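Polysaccharide deacetylase (Ammonifex degensii, PDB 4WCJ) probably removes N-acetyl groups from poly-beta-1,6-N-acetyl-D-glucosamine, as a zinc-binding family 4 carbohydrate esterase. Local coordinates at residues A[34-46]-A[90-104]. Residues are numbered along the deposited sequence; the frame is centred on the assembly and turned at random.
Sequences GDGLVVLCYHRVL and GKLVLVTFDDGDLSV. With ZN (zinc ion), chain B.
Strand 36-42 pairs in parallel with strand 91-99, Leu37 beside Leu92 through Tyr42 beside Phe97. The backbone bonds run from Leu92 N to Gly36 O through to Asp98 N to Tyr42 O. Leu40 O is gripped twice: Thr96 N and Thr96 OG1 reach it from opposite faces of its plane, the hydroxyl at 2.7 Å. Thr96 OG1 sits between its backbone N and carbonyl carbon (chi1 79°), which turns it to that oxygen; it also bonds Arg245.

Apolar contacts line both faces of the sheet. Val39 CG1 presses on Thr96 CG2 at 3.5 Å, a tight fit. On the other face, Tyr42 CB lies over the Phe97 ring, 3.7 Å from its centroid, a CH-pi contact. The two rings are near parallel but slid apart, with little overlap. Val45 CG2 meets the edge of Phe97.

Beyond the strands, Asp101 is the N-cap of helix 102-114. Its OD2 accepts from Ser103 N and, at 2.6 Å, from Ser103 OG. Ser103 OG in turn accepts from Val45 N at 3.0 Å. Arg44 NE and Asp101 OD1 form a long salt bridge of 4.0 Å, with water 3 bonded to both atoms. Arg44 NH2 hydrogen-bonds to Arg50 O. An alanine in place of Asp101 would remove this carboxylate, and would probably leave the helix start uncapped and the Ser103 hydroxyl less firmly aimed at Val45.

Asp99 OD1 binds the zinc at 2.2 Å, with His157 and His162. Water 2, a zinc ligand, donates to Asp98 OD2 and bonds His43 NE2 at 2.6 Å. Asp98 also pairs with Arg245. The strand ends of this beta-alpha barrel thus bring His43 and Asp98 together on one metal-bound water, consistent with a deacetylase active site.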
ATOM      1  N   GLY A  34      17.236   6.031  11.866  1.00 69.63           N
ATOM      2  CA  GLY A  34      16.579   6.065  13.161  1.00 69.14           C
ATOM      3  C   GLY A  34      15.389   5.143  13.352  1.00 70.63           C
ATOM      4  O   GLY A  34      14.846   4.586  12.396  1.00 62.98           O
ATOM      5  N   ASP A  35      14.991   4.989  14.613  1.00 71.62           N
ATOM      6  CA  ASP A  35      13.816   4.203  14.976  1.00 65.32           C
ATOM      7  C   ASP A  35      12.545   4.836  14.425  1.00 62.99           C
ATOM      8  O   ASP A  35      12.423   6.055  14.354  1.00 64.10           O
ATOM      9  CB  ASP A  35      13.702   4.064  16.500  1.00 67.87           C
ATOM     10  CG  ASP A  35      14.738   3.121  17.087  1.00 69.69           C
ATOM     11  OD1 ASP A  35      15.279   2.274  16.344  1.00 69.64           O
ATOM     12  OD2 ASP A  35      15.000   3.216  18.303  1.00 74.95           O
ATOM     13  N   GLY A  36      11.587   4.001  14.048  1.00 63.09           N
ATOM     14  CA  GLY A  36      10.346   4.500  13.493  1.00 61.47           C
ATOM     15  C   GLY A  36       9.757   3.508  12.513  1.00 54.07           C
ATOM     16  O   GLY A  36      10.239   2.382  12.410  1.00 56.97           O
ATOM     17  N   LEU A  37       8.738   3.939  11.777  1.00 51.88           N
ATOM     18  CA  LEU A  37       8.000   3.065  10.874  1.00 48.62           C
ATOM     19  C   LEU A  37       8.342   3.286   9.407  1.00 47.18           C
ATOM     20  O   LEU A  37       8.070   4.351   8.865  1.00 47.16           O
ATOM     21  CB  LEU A  37       6.499   3.273  11.061  1.00 47.11           C
ATOM     22  CG  LEU A  37       5.582   2.579  10.044  1.00 48.46           C
ATOM     23  CD1 LEU A  37       5.672   1.063  10.159  1.00 47.38           C
ATOM     24  CD2 LEU A  37       4.145   3.056  10.200  1.00 47.82           C
ATOM     25  N   VAL A  38       8.915   2.275   8.765  1.00 46.09           N
ATOM     26  CA  VAL A  38       9.102   2.308   7.317  1.00 45.21           C
ATOM     27  C   VAL A  38       8.025   1.456   6.658  1.00 46.06           C
ATOM     28  O   VAL A  38       7.741   0.347   7.103  1.00 46.05           O
ATOM     29  CB  VAL A  38      10.516   1.820   6.903  1.00 45.46           C
ATOM     30  CG1 VAL A  38      10.552   1.403   5.438  1.00 43.40           C
ATOM     31  CG2 VAL A  38      11.546   2.903   7.187  1.00 49.16           C
ATOM     32  N   VAL A  39       7.400   1.993   5.617  1.00 41.42           N
ATOM     33  CA  VAL A  39       6.329   1.289   4.936  1.00 39.48           C
ATOM     34  C   VAL A  39       6.768   0.947   3.515  1.00 41.97           C
ATOM     35  O   VAL A  39       7.080   1.837   2.727  1.00 41.24           O
ATOM     36  CB  VAL A  39       5.033   2.130   4.917  1.00 36.51           C
ATOM     37  CG1 VAL A  39       3.901   1.355   4.279  1.00 33.93           C
ATOM     38  CG2 VAL A  39       4.644   2.525   6.338  1.00 37.93           C
ATOM     39  N   LEU A  40       6.806  -0.346   3.196  1.00 42.46           N
ATOM     40  CA  LEU A  40       7.276  -0.783   1.881  1.00 40.67           C
ATOM     41  C   LEU A  40       6.127  -0.851   0.886  1.00 37.50           C
ATOM     42  O   LEU A  40       5.026  -1.276   1.231  1.00 33.14           O
ATOM     43  CB  LEU A  40       7.962  -2.146   1.979  1.00 39.93           C
ATOM     44  CG  LEU A  40       9.051  -2.285   3.043  1.00 40.44           C
ATOM     45  CD1 LEU A  40       9.611  -3.704   3.066  1.00 36.16           C
ATOM     46  CD2 LEU A  40      10.152  -1.273   2.826  1.00 42.75           C
ATOM     47  N   CYS A  41       6.385  -0.408  -0.339  1.00 38.24           N
ATOM     48  CA  CYS A  41       5.411  -0.502  -1.414  1.00 35.54           C
ATOM     49  C   CYS A  41       5.907  -1.443  -2.510  1.00 33.72           C
ATOM     50  O   CYS A  41       6.862  -1.137  -3.232  1.00 33.15           O
ATOM     51  CB  CYS A  41       5.107   0.875  -2.006  1.00 36.30           C
ATOM     52  SG  CYS A  41       3.993   0.820  -3.433  1.00 34.04           S
ATOM     53  N   TYR A  42       5.248  -2.594  -2.608  1.00 31.72           N
ATOM     54  CA  TYR A  42       5.468  -3.569  -3.673  1.00 31.96           C
ATOM     55  C   TYR A  42       4.311  -3.524  -4.671  1.00 30.79           C
ATOM     56  O   TYR A  42       3.253  -2.954  -4.381  1.00 28.69           O
ATOM     57  CB  TYR A  42       5.590  -4.989  -3.111  1.00 30.76           C
ATOM     58  CG  TYR A  42       6.755  -5.254  -2.187  1.00 31.89           C
ATOM     59  CD1 TYR A  42       7.992  -5.650  -2.692  1.00 34.84           C
ATOM     60  CD2 TYR A  42       6.613  -5.145  -0.809  1.00 31.16           C
ATOM     61  CE1 TYR A  42       9.060  -5.913  -1.849  1.00 36.82           C
ATOM     62  CE2 TYR A  42       7.677  -5.400   0.043  1.00 33.97           C
ATOM     63  CZ  TYR A  42       8.895  -5.788  -0.483  1.00 37.33           C
ATOM     64  OH  TYR A  42       9.956  -6.047   0.356  1.00 40.21           O
ATOM     65  N   HIS A  43       4.514  -4.101  -5.853  1.00 35.16           N
ATOM     66  CA  HIS A  43       3.440  -4.225  -6.835  1.00 29.87           C
ATOM     67  C   HIS A  43       3.239  -5.675  -7.238  1.00 33.59           C
ATOM     68  O   HIS A  43       2.211  -6.288  -6.942  1.00 33.31           O
ATOM     69  CB  HIS A  43       3.735  -3.375  -8.075  1.00 29.91           C
ATOM     70  CG  HIS A  43       3.538  -1.911  -7.851  1.00 40.16           C
ATOM     71  ND1 HIS A  43       4.512  -1.104  -7.307  1.00 40.09           N
ATOM     72  CD2 HIS A  43       2.471  -1.111  -8.084  1.00 38.13           C
ATOM     73  CE1 HIS A  43       4.054   0.133  -7.216  1.00 38.41           C
ATOM     74  NE2 HIS A  43       2.820   0.156  -7.683  1.00 37.14           N
ATOM     75  N   ARG A  44       4.244  -6.227  -7.905  1.00 32.77           N
ATOM     76  CA  ARG A  44       4.156  -7.582  -8.429  1.00 32.98           C
ATOM     77  C   ARG A  44       5.256  -8.463  -7.890  1.00 35.54           C
ATOM     78  O   ARG A  44       6.374  -8.012  -7.653  1.00 39.24           O
ATOM     79  CB  ARG A  44       4.222  -7.573  -9.956  1.00 32.87           C
ATOM     80  CG  ARG A  44       3.117  -6.761 -10.592  1.00 32.35           C
ATOM     81  CD  ARG A  44       3.466  -6.352 -12.005  1.00 36.75           C
ATOM     82  NE  ARG A  44       2.485  -5.406 -12.524  1.00 40.23           N
ATOM     83  CZ  ARG A  44       2.772  -4.435 -13.387  1.00 44.07           C
ATOM     84  NH1 ARG A  44       1.818  -3.614 -13.811  1.00 43.48           N
ATOM     85  NH2 ARG A  44       4.014  -4.293 -13.835  1.00 47.76           N
ATOM     86  N   VAL A  45       4.927  -9.733  -7.717  1.00 33.66           N
ATOM     87  CA  VAL A  45       5.923 -10.729  -7.379  1.00 44.56           C
ATOM     88  C   VAL A  45       5.966 -11.714  -8.543  1.00 42.76           C
ATOM     89  O   VAL A  45       5.183 -12.666  -8.611  1.00 35.81           O
ATOM     90  CB  VAL A  45       5.601 -11.412  -6.052  1.00 46.04           C
ATOM     91  CG1 VAL A  45       6.661 -12.434  -5.727  1.00 38.29           C
ATOM     92  CG2 VAL A  45       5.524 -10.358  -4.954  1.00 35.53           C
ATOM     93  N   LEU A  46       6.870 -11.429  -9.476  1.00 40.15           N
ATOM     94  CA  LEU A  46       6.882 -12.037 -10.800  1.00 39.74           C
ATOM     95  C   LEU A  46       8.315 -12.153 -11.323  1.00 39.79           C
ATOM     96  O   LEU A  46       9.181 -11.339 -10.974  1.00 40.73           O
ATOM     97  CB  LEU A  46       6.034 -11.210 -11.776  1.00 37.27           C
ATOM     98  CG  LEU A  46       4.517 -11.285 -11.607  1.00 34.52           C
ATOM     99  CD1 LEU A  46       3.829 -10.367 -12.594  1.00 33.51           C
ATOM    100  CD2 LEU A  46       4.077 -12.726 -11.803  1.00 34.26           C
ATOM    101  N   GLY A  90      11.119   1.474  18.920  1.00 74.98           N
ATOM    102  CA  GLY A  90      11.989   0.714  18.037  1.00 72.62           C
ATOM    103  C   GLY A  90      11.760   0.844  16.536  1.00 67.91           C
ATOM    104  O   GLY A  90      11.212   1.834  16.051  1.00 63.73           O
ATOM    105  N   LYS A  91      12.174  -0.196  15.814  1.00 63.56           N
ATOM    106  CA  LYS A  91      12.196  -0.234  14.353  1.00 67.53           C
ATOM    107  C   LYS A  91      11.001  -0.999  13.755  1.00 65.22           C
ATOM    108  O   LYS A  91      10.946  -2.222  13.855  1.00 58.12           O
ATOM    109  CB  LYS A  91      13.502  -0.889  13.899  1.00 68.38           C
ATOM    110  CG  LYS A  91      14.013  -0.434  12.572  1.00 67.62           C
ATOM    111  CD  LYS A  91      15.133   0.588  12.729  1.00 71.15           C
ATOM    112  CE  LYS A  91      16.486  -0.089  12.870  1.00 74.22           C
ATOM    113  NZ  LYS A  91      17.608   0.880  12.690  1.00 75.63           N
ATOM    114  N   LEU A  92      10.076  -0.289  13.109  1.00 61.88           N
ATOM    115  CA  LEU A  92       8.830  -0.899  12.620  1.00 59.17           C
ATOM    116  C   LEU A  92       8.728  -0.918  11.093  1.00 54.74           C
ATOM    117  O   LEU A  92       9.242  -0.022  10.424  1.00 51.06           O
ATOM    118  CB  LEU A  92       7.626  -0.153  13.197  1.00 54.37           C
ATOM    119  CG  LEU A  92       7.754   0.261  14.665  1.00 57.45           C
ATOM    120  CD1 LEU A  92       6.563   1.090  15.087  1.00 57.52           C
ATOM    121  CD2 LEU A  92       7.906  -0.957  15.563  1.00 59.01           C
ATOM    122  N   VAL A  93       8.056  -1.932  10.546  1.00 49.25           N
ATOM    123  CA  VAL A  93       7.822  -2.014   9.103  1.00 47.49           C
ATOM    124  C   VAL A  93       6.419  -2.518   8.771  1.00 47.57           C
ATOM    125  O   VAL A  93       5.951  -3.497   9.343  1.00 47.89           O
ATOM    126  CB  VAL A  93       8.855  -2.931   8.402  1.00 47.70           C
ATOM    127  CG1 VAL A  93       8.424  -3.254   6.976  1.00 47.78           C
ATOM    128  CG2 VAL A  93      10.219  -2.275   8.386  1.00 47.48           C
ATOM    129  N   LEU A  94       5.758  -1.826   7.845  1.00 42.27           N
ATOM    130  CA  LEU A  94       4.498  -2.273   7.266  1.00 43.14           C
ATOM    131  C   LEU A  94       4.698  -2.667   5.804  1.00 41.85           C
ATOM    132  O   LEU A  94       5.251  -1.894   5.009  1.00 39.53           O
ATOM    133  CB  LEU A  94       3.436  -1.178   7.368  1.00 39.61           C
ATOM    134  CG  LEU A  94       2.085  -1.473   6.706  1.00 37.22           C
ATOM    135  CD1 LEU A  94       1.458  -2.736   7.281  1.00 41.25           C
ATOM    136  CD2 LEU A  94       1.140  -0.301   6.871  1.00 37.69           C
ATOM    137  N   VAL A  95       4.257  -3.869   5.454  1.00 38.70           N
ATOM    138  CA  VAL A  95       4.282  -4.325   4.069  1.00 35.90           C
ATOM    139  C   VAL A  95       3.002  -3.899   3.354  1.00 33.91           C
ATOM    140  O   VAL A  95       1.901  -4.134   3.857  1.00 35.26           O
ATOM    141  CB  VAL A  95       4.437  -5.862   3.981  1.00 36.50           C
ATOM    142  CG1 VAL A  95       4.376  -6.327   2.533  1.00 33.63           C
ATOM    143  CG2 VAL A  95       5.732  -6.302   4.640  1.00 38.53           C
ATOM    144  N   THR A  96       3.145  -3.241   2.203  1.00 34.68           N
ATOM    145  CA  THR A  96       1.984  -2.894   1.382  1.00 32.09           C
ATOM    146  C   THR A  96       2.190  -3.254  -0.093  1.00 28.12           C
ATOM    147  O   THR A  96       3.323  -3.270  -0.606  1.00 29.53           O
ATOM    148  CB  THR A  96       1.621  -1.379   1.477  1.00 29.40           C
ATOM    149  OG1 THR A  96       2.507  -0.599   0.658  1.00 30.86           O
ATOM    150  CG2 THR A  96       1.657  -0.894   2.919  1.00 30.33           C
ATOM    151  N   PHE A  97       1.075  -3.529  -0.764  1.00 25.84           N
ATOM    152  CA  PHE A  97       1.041  -3.782  -2.200  1.00 26.29           C
ATOM    153  C   PHE A  97       0.037  -2.864  -2.878  1.00 26.86           C
ATOM    154  O   PHE A  97      -1.065  -2.680  -2.358  1.00 27.88           O
ATOM    155  CB  PHE A  97       0.654  -5.233  -2.497  1.00 26.71           C
ATOM    156  CG  PHE A  97       1.761  -6.213  -2.279  1.00 29.23           C
ATOM    157  CD1 PHE A  97       2.108  -6.612  -1.006  1.00 33.63           C
ATOM    158  CD2 PHE A  97       2.455  -6.734  -3.359  1.00 31.82           C
ATOM    159  CE1 PHE A  97       3.124  -7.521  -0.806  1.00 38.05           C
ATOM    160  CE2 PHE A  97       3.476  -7.642  -3.164  1.00 36.33           C
ATOM    161  CZ  PHE A  97       3.815  -8.029  -1.890  1.00 39.43           C
ATOM    162  N   ASP A  98       0.408  -2.316  -4.035  1.00 27.10           N
ATOM    163  CA  ASP A  98      -0.497  -1.492  -4.855  1.00 27.62           C
ATOM    164  C   ASP A  98      -0.968  -2.188  -6.123  1.00 25.01           C
ATOM    165  O   ASP A  98      -0.159  -2.782  -6.815  1.00 26.81           O
ATOM    166  CB  ASP A  98       0.182  -0.185  -5.279  1.00 27.46           C
ATOM    167  CG  ASP A  98       0.252   0.833  -4.163  1.00 31.65           C
ATOM    168  OD1 ASP A  98      -0.137   0.507  -3.016  1.00 31.65           O
ATOM    169  OD2 ASP A  98       0.714   1.959  -4.438  1.00 30.68           O
ATOM    170  N   ASP A  99      -2.276  -2.076  -6.380  1.00 26.06           N
ATOM    171  CA  ASP A  99      -2.992  -2.279  -7.661  1.00 26.46           C
ATOM    172  C   ASP A  99      -4.007  -3.428  -7.610  1.00 27.48           C
ATOM    173  O   ASP A  99      -5.203  -3.210  -7.828  1.00 26.61           O
ATOM    174  CB  ASP A  99      -2.046  -2.499  -8.850  1.00 28.74           C
ATOM    175  CG  ASP A  99      -1.262  -1.249  -9.197  1.00 27.99           C
ATOM    176  OD1 ASP A  99      -1.544  -0.210  -8.586  1.00 28.49           O
ATOM    177  OD2 ASP A  99      -0.363  -1.314 -10.060  1.00 30.17           O
ATOM    178  N   GLY A 100      -3.537  -4.641  -7.332  1.00 26.50           N
ATOM    179  CA  GLY A 100      -4.431  -5.781  -7.271  1.00 26.72           C
ATOM    180  C   GLY A 100      -3.924  -6.967  -8.072  1.00 25.95           C
ATOM    181  O   GLY A 100      -4.685  -7.894  -8.368  1.00 26.18           O
ATOM    182  N   ASP A 101      -2.640  -6.945  -8.426  1.00 23.92           N
ATOM    183  CA  ASP A 101      -2.091  -7.976  -9.303  1.00 24.98           C
ATOM    184  C   ASP A 101      -2.313  -9.392  -8.761  1.00 24.28           C
ATOM    185  O   ASP A 101      -2.198  -9.630  -7.564  1.00 26.77           O
ATOM    186  CB  ASP A 101      -0.601  -7.753  -9.535  1.00 28.60           C
ATOM    187  CG  ASP A 101      -0.077  -8.558 -10.706  1.00 31.17           C
ATOM    188  OD1 ASP A 101      -0.312  -8.143 -11.864  1.00 36.55           O
ATOM    189  OD2 ASP A 101       0.567  -9.603 -10.486  1.00 29.98           O
ATOM    190  N   LEU A 102      -2.627 -10.322  -9.662  1.00 25.82           N
ATOM    191  CA  LEU A 102      -2.836 -11.718  -9.295  1.00 27.06           C
ATOM    192  C   LEU A 102      -1.635 -12.307  -8.561  1.00 27.98           C
ATOM    193  O   LEU A 102      -1.790 -13.192  -7.723  1.00 27.26           O
ATOM    194  CB  LEU A 102      -3.140 -12.551 -10.543  1.00 28.46           C
ATOM    195  CG  LEU A 102      -3.361 -14.048 -10.325  1.00 32.52           C
ATOM    196  CD1 LEU A 102      -4.480 -14.287  -9.308  1.00 28.33           C
ATOM    197  CD2 LEU A 102      -3.655 -14.749 -11.642  1.00 36.98           C
ATOM    198  N   SER A 103      -0.436 -11.816  -8.870  1.00 29.55           N
ATOM    199  CA  SER A 103       0.761 -12.375  -8.249  1.00 29.83           C
ATOM    200  C   SER A 103       0.786 -12.124  -6.750  1.00 25.25           C
ATOM    201  O   SER A 103       1.462 -12.841  -6.029  1.00 28.03           O
ATOM    202  CB  SER A 103       2.043 -11.814  -8.881  1.00 30.72           C
ATOM    203  OG  SER A 103       2.191 -10.429  -8.597  1.00 32.52           O
ATOM    204  N   VAL A 104       0.075 -11.097  -6.271  1.00 25.63           N
ATOM    205  CA  VAL A 104      -0.018 -10.915  -4.822  1.00 28.59           C
ATOM    206  C   VAL A 104      -0.679 -12.149  -4.193  1.00 28.40           C
ATOM    207  O   VAL A 104      -0.253 -12.621  -3.139  1.00 30.66           O
ATOM    208  CB  VAL A 104      -0.796  -9.628  -4.447  1.00 27.23           C
ATOM    209  CG1 VAL A 104      -0.886  -9.469  -2.922  1.00 29.64           C
ATOM    210  CG2 VAL A 104      -0.117  -8.417  -5.062  1.00 26.02           C
TER
HETATM  211 ZN    ZN B 301      -0.744   1.797  -8.442  1.00 31.88          ZN
HETATM  212  O   HOH W   1      -0.603  -5.484  -7.090  1.00 27.19           O
HETATM  213  O   HOH W   2       1.190   2.097  -7.223  1.00 31.86           O
HETATM  214  O   HOH W   3      -0.002  -5.442 -12.184  1.00 38.76           O
HETATM  215  O   HOH W   4       0.887   1.118  -9.822  1.00 42.55           O